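PDB 3F4W: putative hexulose 6 phosphate synthase from Salmonella typhimurium, which belongs to the orotidine 5'-phosphate decarboxylase / HUMPS family and folds as a closed eight-stranded TIM barrel. Local coordinates for residues 60-63 and 69-72; 81-86 and 90-95; 106-111 and 121-126. All coordinates share one frame; numbering follows the deposited sequence.

Contact 1 (60-63 and 69-72)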
loop_
_atom_site.group_PDB
_atom_site.type_symbol
_atom_site.label_atom_id
_atom_site.label_comp_id
_atom_site.label_asym_id
_atom_site.label_seq_id
_atom_site.Cartn_x
_atom_site.Cartn_y
_atom_site.Cartn_z
ATOM N N ALA A 60 0.967 -6.363 2.537
ATOM C CA ALA A 60 0.847 -5.568 1.321
ATOM C C ALA A 60 0.063 -4.273 1.538
ATOM O O ALA A 60 0.234 -3.308 0.792
ATOM C CB ALA A 60 0.209 -6.396 0.219
ATOM N N LYS A 61 -0.786 -4.249 2.564
ATOM C CA LYS A 61 -1.658 -3.099 2.808
ATOM C C LYS A 61 -2.391 -2.706 1.530
ATOM O O LYS A 61 -2.379 -1.542 1.115
ATOM C CB LYS A 61 -0.862 -1.907 3.351
ATOM C CG LYS A 61 -0.478 -2.018 4.819
ATOM C CD LYS A 61 0.161 -0.725 5.306
ATOM C CE LYS A 61 0.583 -0.820 6.764
ATOM N NZ LYS A 61 1.786 -1.676 6.929
ATOM N N ILE A 62 -3.031 -3.693 0.916
ATOM C CA ILE A 62 -3.734 -3.512 -0.346
ATOM C C ILE A 62 -4.795 -2.410 -0.294
ATOM O O ILE A 62 -5.581 -2.325 0.652
ATOM C CB ILE A 62 -4.378 -4.835 -0.796
ATOM C CG1 ILE A 62 -3.291 -5.877 -1.070
ATOM C CG2 ILE A 62 -5.222 -4.627 -2.040
ATOM C CD1 ILE A 62 -3.829 -7.265 -1.353
ATOM N N MET A 63 -4.803 -1.566 -1.321
ATOM C CA MET A 63 -5.733 -0.449 -1.399
ATOM C C MET A 63 -6.572 -0.551 -2.668
ATOM O O MET A 63 -7.635 0.057 -2.776
ATOM C CB MET A 63 -4.965 0.875 -1.399
ATOM C CG MET A 63 -5.845 2.117 -1.318
ATOM S SD MET A 63 -6.618 2.276 0.303
ATOM C CE MET A 63 -7.716 3.679 0.068
ATOM N N GLU A 69 -3.623 -8.659 -6.728
ATOM C CA GLU A 69 -2.493 -8.548 -5.821
ATOM C C GLU A 69 -2.530 -9.620 -4.724
ATOM O O GLU A 69 -1.494 -10.183 -4.360
ATOM C CB GLU A 69 -2.416 -7.147 -5.221
ATOM C CG GLU A 69 -1.253 -6.974 -4.276
ATOM C CD GLU A 69 -0.892 -5.522 -4.047
ATOM O OE1 GLU A 69 -0.062 -5.257 -3.153
ATOM O OE2 GLU A 69 -1.429 -4.650 -4.764
ATOM N N SER A 70 -3.721 -9.910 -4.210
ATOM C CA SER A 70 -3.873 -10.970 -3.218
ATOM C C SER A 70 -3.409 -12.316 -3.770
ATOM O O SER A 70 -2.668 -13.051 -3.112
ATOM C CB SER A 70 -5.327 -11.070 -2.741
ATOM O OG SER A 70 -5.679 -9.949 -1.952
ATOM N N GLN A 71 -3.842 -12.626 -4.986
ATOM C CA GLN A 71 -3.519 -13.899 -5.627
ATOM C C GLN A 71 -2.016 -14.028 -5.863
ATOM O O GLN A 71 -1.424 -15.080 -5.631
ATOM C CB GLN A 71 -4.279 -14.025 -6.947
ATOM C CG GLN A 71 -4.248 -15.402 -7.575
ATOM C CD GLN A 71 -5.019 -15.453 -8.880
ATOM O OE1 GLN A 71 -5.996 -16.186 -9.010
ATOM N NE2 GLN A 71 -4.588 -14.659 -9.849
ATOM N N LEU A 72 -1.404 -12.945 -6.324
ATOM C CA LEU A 72 0.039 -12.902 -6.508
ATOM C C LEU A 72 0.756 -13.284 -5.215
ATOM O O LEU A 72 1.733 -14.037 -5.222
ATOM C CB LEU A 72 0.462 -11.495 -6.935
ATOM C CG LEU A 72 1.963 -11.247 -6.998
ATOM C CD1 LEU A 72 2.553 -12.034 -8.149
ATOM C CD2 LEU A 72 2.248 -9.767 -7.153
HETATM O O HOH W 1 -0.200 -3.037 -1.761
#

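Contact 2 (81-86 and 90-95)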
loop_
_atom_site.group_PDB
_atom_site.type_symbol
_atom_site.label_atom_id
_atom_site.label_comp_id
_atom_site.label_asym_id
_atom_site.label_seq_id
_atom_site.Cartn_x
_atom_site.Cartn_y
_atom_site.Cartn_z
ATOM N N VAL A 81 -2.709 -12.112 3.861
ATOM C CA VAL A 81 -2.384 -10.833 3.235
ATOM C C VAL A 81 -3.179 -9.747 3.939
ATOM O O VAL A 81 -4.278 -10.001 4.427
ATOM C CB VAL A 81 -2.712 -10.810 1.726
ATOM C CG1 VAL A 81 -1.908 -11.878 0.989
ATOM C CG2 VAL A 81 -4.203 -10.992 1.494
ATOM N N THR A 82 -2.622 -8.541 4.005
ATOM C CA THR A 82 -3.339 -7.424 4.607
ATOM C C THR A 82 -3.959 -6.528 3.544
ATOM O O THR A 82 -3.359 -6.273 2.500
ATOM C CB THR A 82 -2.448 -6.556 5.528
ATOM O OG1 THR A 82 -1.310 -6.085 4.796
ATOM C CG2 THR A 82 -1.986 -7.348 6.742
ATOM N N VAL A 83 -5.175 -6.079 3.825
ATOM C CA VAL A 83 -5.868 -5.086 3.020
ATOM C C VAL A 83 -6.264 -3.956 3.968
ATOM O O VAL A 83 -6.529 -4.196 5.144
ATOM C CB VAL A 83 -7.126 -5.681 2.349
ATOM C CG1 VAL A 83 -8.143 -6.106 3.404
ATOM C CG2 VAL A 83 -7.749 -4.684 1.396
ATOM N N LEU A 84 -6.284 -2.727 3.468
ATOM C CA LEU A 84 -6.600 -1.570 4.301
ATOM C C LEU A 84 -8.095 -1.448 4.566
ATOM O O LEU A 84 -8.900 -1.487 3.640
ATOM C CB LEU A 84 -6.095 -0.288 3.638
ATOM C CG LEU A 84 -4.732 0.300 4.018
ATOM C CD1 LEU A 84 -3.897 -0.642 4.860
ATOM C CD2 LEU A 84 -3.988 0.738 2.756
ATOM N N GLY A 85 -8.458 -1.282 5.834
ATOM C CA GLY A 85 -9.845 -1.075 6.206
ATOM C C GLY A 85 -10.421 0.197 5.608
ATOM O O GLY A 85 -11.636 0.321 5.451
ATOM N N VAL A 86 -9.551 1.144 5.265
ATOM C CA VAL A 86 -10.007 2.414 4.709
ATOM C C VAL A 86 -10.335 2.320 3.222
ATOM O O VAL A 86 -10.864 3.264 2.644
ATOM C CB VAL A 86 -8.988 3.559 4.936
ATOM C CG1 VAL A 86 -8.917 3.921 6.411
ATOM C CG2 VAL A 86 -7.620 3.180 4.405
ATOM N N LEU A 90 -15.533 -3.159 -2.062
ATOM C CA LEU A 90 -15.282 -3.934 -3.278
ATOM C C LEU A 90 -13.904 -4.585 -3.239
ATOM O O LEU A 90 -13.745 -5.762 -3.568
ATOM C CB LEU A 90 -15.353 -3.018 -4.506
ATOM C CG LEU A 90 -16.661 -2.851 -5.286
ATOM C CD1 LEU A 90 -17.855 -3.281 -4.475
ATOM C CD2 LEU A 90 -16.809 -1.412 -5.786
ATOM N N THR A 91 -12.906 -3.797 -2.855
ATOM C CA THR A 91 -11.530 -4.272 -2.786
ATOM C C THR A 91 -11.351 -5.293 -1.665
ATOM O O THR A 91 -10.697 -6.317 -1.842
ATOM C CB THR A 91 -10.551 -3.095 -2.599
ATOM O OG1 THR A 91 -10.600 -2.254 -3.756
ATOM C CG2 THR A 91 -9.132 -3.590 -2.405
ATOM N N ILE A 92 -11.939 -5.016 -0.508
ATOM C CA ILE A 92 -11.852 -5.953 0.601
ATOM C C ILE A 92 -12.462 -7.288 0.198
ATOM O O ILE A 92 -11.898 -8.347 0.465
ATOM C CB ILE A 92 -12.520 -5.395 1.863
ATOM C CG1 ILE A 92 -11.630 -4.301 2.461
ATOM C CG2 ILE A 92 -12.774 -6.509 2.873
ATOM C CD1 ILE A 92 -12.241 -3.568 3.615
ATOM N N GLN A 93 -13.600 -7.230 -0.480
ATOM C CA GLN A 93 -14.286 -8.441 -0.914
ATOM C C GLN A 93 -13.513 -9.221 -1.986
ATOM O O GLN A 93 -13.570 -10.450 -2.020
ATOM C CB GLN A 93 -15.702 -8.103 -1.395
ATOM C CG GLN A 93 -16.600 -7.579 -0.284
ATOM C CD GLN A 93 -18.048 -7.440 -0.707
ATOM O OE1 GLN A 93 -18.958 -7.897 -0.010
ATOM N NE2 GLN A 93 -18.271 -6.805 -1.852
ATOM N N SER A 94 -12.798 -8.509 -2.856
ATOM C CA SER A 94 -11.979 -9.148 -3.887
ATOM C C SER A 94 -10.818 -9.893 -3.252
ATOM O O SER A 94 -10.499 -11.014 -3.649
ATOM C CB SER A 94 -11.425 -8.117 -4.873
ATOM O OG SER A 94 -12.435 -7.661 -5.754
ATOM N N CYS A 95 -10.182 -9.257 -2.270
ATOM C CA CYS A 95 -9.098 -9.893 -1.529
ATOM C C CYS A 95 -9.590 -11.169 -0.857
ATOM O O CYS A 95 -8.959 -12.218 -0.969
ATOM C CB CYS A 95 -8.519 -8.938 -0.481
ATOM S SG CYS A 95 -7.697 -7.489 -1.179
#

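Contact 3 (106-111 and 121-126)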
loop_
_atom_site.group_PDB
_atom_site.type_symbol
_atom_site.label_atom_id
_atom_site.label_comp_id
_atom_site.label_asym_id
_atom_site.label_seq_id
_atom_site.Cartn_x
_atom_site.Cartn_y
_atom_site.Cartn_z
ATOM N N VAL A 106 -7.425 -13.288 4.701
ATOM C CA VAL A 106 -7.216 -11.851 4.609
ATOM C C VAL A 106 -7.311 -11.207 5.995
ATOM O O VAL A 106 -8.187 -11.540 6.794
ATOM C CB VAL A 106 -8.249 -11.200 3.670
ATOM C CG1 VAL A 106 -8.343 -9.690 3.926
ATOM C CG2 VAL A 106 -7.906 -11.495 2.212
ATOM N N VAL A 107 -6.388 -10.296 6.274
ATOM C CA VAL A 107 -6.424 -9.515 7.500
ATOM C C VAL A 107 -6.697 -8.060 7.135
ATOM O O VAL A 107 -5.954 -7.463 6.355
ATOM C CB VAL A 107 -5.082 -9.591 8.251
ATOM C CG1 VAL A 107 -5.088 -8.634 9.430
ATOM C CG2 VAL A 107 -4.805 -11.020 8.708
ATOM N N VAL A 108 -7.769 -7.491 7.674
ATOM C CA VAL A 108 -8.088 -6.099 7.384
ATOM C C VAL A 108 -7.377 -5.202 8.391
ATOM O O VAL A 108 -7.686 -5.228 9.581
ATOM C CB VAL A 108 -9.601 -5.825 7.432
ATOM C CG1 VAL A 108 -9.891 -4.398 6.973
ATOM C CG2 VAL A 108 -10.352 -6.820 6.570
ATOM N N ASP A 109 -6.406 -4.432 7.909
ATOM C CA ASP A 109 -5.636 -3.534 8.764
ATOM C C ASP A 109 -6.386 -2.223 8.922
ATOM O O ASP A 109 -6.591 -1.493 7.952
ATOM C CB ASP A 109 -4.250 -3.292 8.164
ATOM C CG ASP A 109 -3.366 -2.428 9.050
ATOM O OD1 ASP A 109 -2.131 -2.506 8.903
ATOM O OD2 ASP A 109 -3.888 -1.670 9.887
ATOM N N MET A 110 -6.783 -1.927 10.155
ATOM C CA MET A 110 -7.667 -0.804 10.437
ATOM C C MET A 110 -6.921 0.493 10.711
ATOM O O MET A 110 -7.478 1.421 11.291
ATOM C CB MET A 110 -8.560 -1.140 11.632
ATOM C CG MET A 110 -9.356 -2.411 11.441
ATOM S SD MET A 110 -10.581 -2.227 10.140
ATOM C CE MET A 110 -11.716 -1.099 10.932
ATOM N N ILE A 111 -5.663 0.560 10.295
ATOM C CA ILE A 111 -4.878 1.771 10.502
ATOM C C ILE A 111 -5.574 2.992 9.887
ATOM O O ILE A 111 -6.079 2.933 8.766
ATOM C CB ILE A 111 -3.438 1.617 9.954
ATOM C CG1 ILE A 111 -2.619 2.884 10.218
ATOM C CG2 ILE A 111 -3.452 1.278 8.466
ATOM C CD1 ILE A 111 -1.201 2.801 9.696
ATOM N N ARG A 121 -18.677 -2.688 11.868
ATOM C CA ARG A 121 -19.992 -3.251 11.577
ATOM C C ARG A 121 -20.113 -3.516 10.085
ATOM O O ARG A 121 -20.572 -4.575 9.659
ATOM C CB ARG A 121 -21.114 -2.301 12.005
ATOM C CG ARG A 121 -21.120 -1.908 13.471
ATOM C CD ARG A 121 -22.309 -0.989 13.775
ATOM N NE ARG A 121 -22.113 -0.235 15.009
ATOM C CZ ARG A 121 -21.909 1.078 15.058
ATOM N NH1 ARG A 121 -21.889 1.795 13.944
ATOM N NH2 ARG A 121 -21.735 1.677 16.224
ATOM N N LEU A 122 -19.693 -2.536 9.297
ATOM C CA LEU A 122 -19.789 -2.612 7.850
ATOM C C LEU A 122 -18.950 -3.765 7.302
ATOM O O LEU A 122 -19.408 -4.528 6.453
ATOM C CB LEU A 122 -19.343 -1.285 7.237
ATOM C CG LEU A 122 -19.666 -1.022 5.769
ATOM C CD1 LEU A 122 -19.541 0.461 5.453
ATOM C CD2 LEU A 122 -18.744 -1.826 4.897
ATOM N N LEU A 123 -17.723 -3.888 7.795
ATOM C CA LEU A 123 -16.787 -4.872 7.261
ATOM C C LEU A 123 -17.171 -6.298 7.624
ATOM O O LEU A 123 -17.056 -7.212 6.804
ATOM C CB LEU A 123 -15.363 -4.571 7.729
ATOM C CG LEU A 123 -14.827 -3.220 7.258
ATOM C CD1 LEU A 123 -13.422 -2.986 7.790
ATOM C CD2 LEU A 123 -14.867 -3.124 5.735
ATOM N N GLU A 124 -17.632 -6.489 8.854
ATOM C CA GLU A 124 -18.047 -7.813 9.293
ATOM C C GLU A 124 -19.248 -8.311 8.500
ATOM O O GLU A 124 -19.298 -9.472 8.100
ATOM C CB GLU A 124 -18.359 -7.818 10.790
ATOM C CG GLU A 124 -17.118 -7.809 11.664
ATOM C CD GLU A 124 -17.389 -8.333 13.058
ATOM O OE1 GLU A 124 -17.119 -9.529 13.309
ATOM O OE2 GLU A 124 -17.883 -7.554 13.899
ATOM N N GLU A 125 -20.217 -7.433 8.268
ATOM C CA GLU A 125 -21.395 -7.833 7.511
ATOM C C GLU A 125 -21.047 -8.017 6.035
ATOM O O GLU A 125 -21.802 -8.628 5.279
ATOM C CB GLU A 125 -22.540 -6.834 7.701
ATOM C CG GLU A 125 -22.283 -5.463 7.120
ATOM C CD GLU A 125 -23.383 -4.468 7.462
ATOM O OE1 GLU A 125 -23.848 -4.472 8.626
ATOM O OE2 GLU A 125 -23.780 -3.685 6.570
ATOM N N ALA A 126 -19.885 -7.505 5.636
ATOM C CA ALA A 126 -19.404 -7.669 4.266
ATOM C C ALA A 126 -18.576 -8.943 4.104
ATOM O O ALA A 126 -18.243 -9.335 2.985
ATOM C CB ALA A 126 -18.599 -6.450 3.829
#

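Contact 1 (60-63 and 69-72)
I62, at the end of strand 55-62, lies along the side chain of E69 on the following helix, and the two slide past each other in opposite directions. The methylene CG1 of I62 is 3.8 Å from E69 CD, and I62 CD1 is 3.9 Å from E69 CG, so the greasy part of the glutamate runs beside the isoleucine while its carboxylate goes on toward the strand backbone. With CG anti to the backbone N (chi1 -180°) and the chain extended beyond it, E69 spans the gap between helix and strand. Its OE1 ends 3.6 Å from A60 CB. No direct hydrogen bond joins the two segments. A water lies 2.6 Å from both A60 O and E69 OE1, placed to donate to each, but with more acceptors around it than protons, so which links are made is not settled. Such a water gives the buried carboxylate a polar neighbour. At the next helix residue, the tip of I62 meets S70, with I62 CD1 3.3 Å from S70 OG. That hydroxyl has its polar partner in G66 O, one turn earlier in the helix; its contact with the methyl is packing. The contact lies within the first part of a beta-alpha-beta unit, strand 55-62, helix 66-75 and strand 80-84. I62 also packs on V83 of strand 80-84 and on C95 of helix 89-102, S70 touches V81, C95 and A98, and E69 packs on I37 of the second subunit.

Contact 2 (81-86 and 90-95)
V83 spreads its two methyls over I92 and C95, on consecutive turns of helix 89-102. CG1 of V83 lies 4.0 Å from I92 CG1, and the two side chains cross at about a right angle. The other methyl, CG2, goes to the sulfur, with V83 CG2 3.8 Å from C95 SG, and also meets the methyl of T91, where V83 CG2 to T91 CG2 is 4.2 Å. One valine thus touches three helix residues. Its chi1 of 64° sets CG1 between the backbone N and the carbonyl carbon and CG2 anti to N, which turns both methyls to the helix, CG1 onto I92 and CG2 between I92 and C95. I92 reaches further along the strand: its extended outer chain (chi2 174°) carries CD1 to 3.9 Å from L84 O and 4.3 Å from G85 CA, so the helix packs against backbone where the strand gives way to loop. The side chains that meet are mainly apolar, and no hydrogen bond crosses between the segments. The polar end of T91 is directed elsewhere, its OG1 being hydrogen-bonded to D138 of the second subunit, so this residue serves the barrel wall with its methyl and the dimer with its hydroxyl. Around V83 the layer continues through I62, V106 and V108 of the flanking strands. The helix runs back almost antiparallel to its strand, at 169° with the axes 8.8 Å apart, as expected of the strand-then-helix half of a beta-alpha-beta crossover in a TIM barrel, where outward-facing strand residues meet the helix that returns outside the sheet.

Contact 3 (106-111 and 121-126)
With CG anti to its carbonyl carbon (chi1 -62°) and CD1 continuing the chain outward, L123 sends one methyl from helix 116-126 toward strand 105-109. M110 comes to meet it by bending at chi2 (-67°) and again at chi3, a fold that sets its thioether against the same methyl. The two side chains reach toward each other tip to tip: M110 SD is 3.8 Å from L123 CD1, and M110 CE is 4.0 Å from that atom. V108 is the second partner, its CG1 lying 3.9 Å from L123 CD1, and here the two side chains cross obliquely. A single leucine methyl therefore serves both partners and carries the whole contact. The patch is small and apolar, no hydrogen bond bridges the segments, and even the nearest CA atoms, those of V108 and L123, are 8.8 Å apart. In the TIM-barrel fold this is the outer layer of a beta-alpha unit: V108 looks out from the strand, M110, two residues on, lies in the loop just past the strand end, and the helix closes over both. L116 and R119 of the same helix as L123 also touch M110. Next to M110 the chain is turned by D109, whose OD2 accepts from I111 N at 2.9 Å in an Asx turn, met on the anti side and 29° out of the carboxylate plane. The other oxygen, D109 OD1, is hydrogen-bonded to ND1 of H134 on the neighbouring strand 130-134.

How the contacts relate
Following the chain, contact 1 closes the short loop from strand 55-62 to helix 66-75, contact 2 the one from strand 80-84 to helix 89-102, and contact 3 the longer one from strand 105-109 to helix 116-126. Each closes before the next opens, so none nests or crosses. Laterally they join through neighbouring parallel strands of the barrel: I62 O to L84 N links contacts 1 and 2, and V83 O to D109 N links contacts 2 and 3, both probable hydrogen bonds. Outside the sheet, I92 of contact 2 packs on L123 of contact 3. Together they tie three successive beta-alpha units into one arc of the barrel wall.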